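PDB 6QFJ: magnetosome membrane protein MamB, putative Co/Zn/Cd cation transporter. Cation diffusion facilitator family from Desulfamplus magnetovallimortis, which probably moves divalent metal cations across the magnetosome membrane as a cation diffusion facilitator; this chain is its C-terminal domain. Local coordinates for residues 11-16 and 60-65. Residues are numbered along the deposited sequence; the frame is centred on the assembly and turned at random.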
loop_
_atom_site.group_PDB
_atom_site.type_symbol
_atom_site.label_atom_id
_atom_site.label_comp_id
_atom_site.label_asym_id
_atom_site.label_seq_id
_atom_site.Cartn_x
_atom_site.Cartn_y
_atom_site.Cartn_z
ATOM N N ALA A 11 -4.116 -3.797 -5.178
ATOM C CA ALA A 11 -2.977 -3.995 -6.070
ATOM C C ALA A 11 -3.218 -3.372 -7.403
ATOM O O ALA A 11 -2.316 -2.760 -7.930
ATOM C CB ALA A 11 -2.666 -5.492 -6.274
ATOM N N ASN A 12 -4.445 -3.465 -7.919
ATOM C CA ASN A 12 -4.744 -2.873 -9.215
ATOM C C ASN A 12 -4.531 -1.369 -9.144
ATOM O O ASN A 12 -3.937 -0.784 -10.026
ATOM C CB ASN A 12 -6.188 -3.135 -9.664
ATOM C CG ASN A 12 -6.387 -4.525 -10.236
ATOM O OD1 ASN A 12 -5.422 -5.138 -10.589
ATOM N ND2 ASN A 12 -7.622 -5.060 -10.271
ATOM N N VAL A 13 -4.940 -0.742 -8.049
ATOM C CA VAL A 13 -4.775 0.714 -7.948
ATOM C C VAL A 13 -3.339 1.092 -7.830
ATOM O O VAL A 13 -2.821 2.015 -8.536
ATOM C CB VAL A 13 -5.607 1.306 -6.830
ATOM C CG1 VAL A 13 -5.352 2.823 -6.736
ATOM C CG2 VAL A 13 -7.084 1.036 -7.097
ATOM N N LEU A 14 -2.645 0.419 -6.930
ATOM C CA LEU A 14 -1.271 0.774 -6.582
ATOM C C LEU A 14 -0.366 0.622 -7.821
ATOM O O LEU A 14 0.486 1.473 -8.057
ATOM C CB LEU A 14 -0.715 -0.115 -5.460
ATOM C CG LEU A 14 -1.363 0.087 -4.100
ATOM C CD1 LEU A 14 -0.762 -0.816 -3.045
ATOM C CD2 LEU A 14 -1.278 1.497 -3.613
ATOM N N GLU A 15 -0.624 -0.389 -8.639
ATOM C CA GLU A 15 0.101 -0.582 -9.872
ATOM C C GLU A 15 0.012 0.608 -10.819
ATOM O O GLU A 15 0.882 0.793 -11.674
ATOM C CB GLU A 15 -0.366 -1.854 -10.631
ATOM C CG GLU A 15 0.694 -2.910 -10.815
ATOM C CD GLU A 15 1.286 -3.433 -9.508
ATOM O OE1 GLU A 15 2.507 -3.183 -9.220
ATOM O OE2 GLU A 15 0.486 -4.127 -8.812
ATOM N N LYS A 16 -1.075 1.334 -10.751
ATOM C CA LYS A 16 -1.320 2.425 -11.650
ATOM C C LYS A 16 -1.092 3.749 -10.950
ATOM O O LYS A 16 -1.395 4.789 -11.495
ATOM C CB LYS A 16 -2.765 2.380 -12.153
ATOM C CG LYS A 16 -3.179 1.109 -12.841
ATOM C CD LYS A 16 -4.545 1.282 -13.469
ATOM C CE LYS A 16 -5.590 0.383 -12.851
ATOM N NZ LYS A 16 -5.491 -1.026 -13.347
ATOM N N ASN A 60 -2.890 5.082 2.161
ATOM C CA ASN A 60 -3.896 4.972 3.196
ATOM C C ASN A 60 -5.284 5.390 2.648
ATOM O O ASN A 60 -6.283 4.727 2.904
ATOM C CB ASN A 60 -3.527 5.945 4.323
ATOM C CG ASN A 60 -4.422 5.791 5.546
ATOM O OD1 ASN A 60 -5.265 6.642 5.812
ATOM N ND2 ASN A 60 -4.203 4.753 6.312
ATOM N N GLN A 61 -5.318 6.468 1.874
ATOM C CA GLN A 61 -6.548 6.939 1.246
ATOM C C GLN A 61 -7.115 5.853 0.341
ATOM O O GLN A 61 -8.303 5.538 0.365
ATOM C CB GLN A 61 -6.189 8.209 0.446
ATOM C CG GLN A 61 -7.390 8.918 -0.211
ATOM C CD GLN A 61 -7.957 8.231 -1.405
ATOM O OE1 GLN A 61 -7.243 7.760 -2.292
ATOM N NE2 GLN A 61 -9.309 8.156 -1.456
ATOM N N ILE A 62 -6.261 5.242 -0.440
ATOM C CA ILE A 62 -6.738 4.156 -1.341
ATOM C C ILE A 62 -7.396 3.049 -0.612
ATOM O O ILE A 62 -8.530 2.653 -0.921
ATOM C CB ILE A 62 -5.565 3.641 -2.205
ATOM C CG1 ILE A 62 -5.124 4.737 -3.135
ATOM C CG2 ILE A 62 -5.975 2.400 -2.962
ATOM C CD1 ILE A 62 -3.798 4.518 -3.819
ATOM N N ILE A 63 -6.740 2.587 0.463
ATOM C CA ILE A 63 -7.332 1.500 1.226
ATOM C C ILE A 63 -8.640 1.876 1.862
ATOM O O ILE A 63 -9.648 1.131 1.746
ATOM C CB ILE A 63 -6.341 0.936 2.227
ATOM C CG1 ILE A 63 -5.264 0.262 1.435
ATOM C CG2 ILE A 63 -7.050 -0.085 3.155
ATOM C CD1 ILE A 63 -4.122 -0.179 2.259
ATOM N N LYS A 64 -8.676 3.030 2.529
ATOM C CA LYS A 64 -9.906 3.479 3.150
ATOM C C LYS A 64 -11.058 3.618 2.142
ATOM O O LYS A 64 -12.214 3.376 2.468
ATOM C CB LYS A 64 -9.691 4.854 3.784
ATOM C CG LYS A 64 -8.637 4.900 4.833
ATOM C CD LYS A 64 -8.918 3.903 5.895
ATOM C CE LYS A 64 -8.080 4.233 7.110
ATOM N NZ LYS A 64 -8.175 3.124 8.094
ATOM N N GLU A 65 -10.751 4.027 0.925
ATOM C CA GLU A 65 -11.777 4.125 -0.054
ATOM C C GLU A 65 -12.253 2.768 -0.525
ATOM O O GLU A 65 -13.445 2.559 -0.734
ATOM C CB GLU A 65 -11.356 4.955 -1.277
ATOM C CG GLU A 65 -12.492 5.066 -2.308
ATOM C CD GLU A 65 -12.139 5.995 -3.486
ATOM O OE1 GLU A 65 -11.268 6.862 -3.330
ATOM O OE2 GLU A 65 -12.773 5.889 -4.579
#
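Val13 and Ile62 meet tip to tip where the two helices of this alpha-beta-beta-alpha-beta domain, a ferredoxin-like fold as in the C-terminal domains of other cation diffusion facilitators, lie side by side on one face of its three-stranded mixed sheet. Both residues point their CB at the opposite helix, and Val13 CA and Ile62 CA are the nearest CA pair across the contact, at 7.7 Å. Val13 CG1, anti to its own backbone nitrogen (chi1 178°), is directed at the fork of the isoleucine and touches both branches, lying 3.8 Å from Ile62 CG2 and 3.7 Å from Ile62 CD1. Beta-branched residues suit this seam because they place methyls close to the backbone; the longer arm of Ile62 then carries CD1 on toward Leu14. Leucine fits that deeper position, since its buried side chain also packs down on Ile39 and Leu41 of strand 34-43. The contacts between the two segments are entirely apolar. An alanine at Ile62 lacks both CG2 and the CG1-CD1 arm, which would probably leave Val13 CG1 without the two methyls it touches and open a gap beside Leu14. The inner end of the contact is the meeting of Leu14 CD2 with Ile62 CD1, at 3.9 Å.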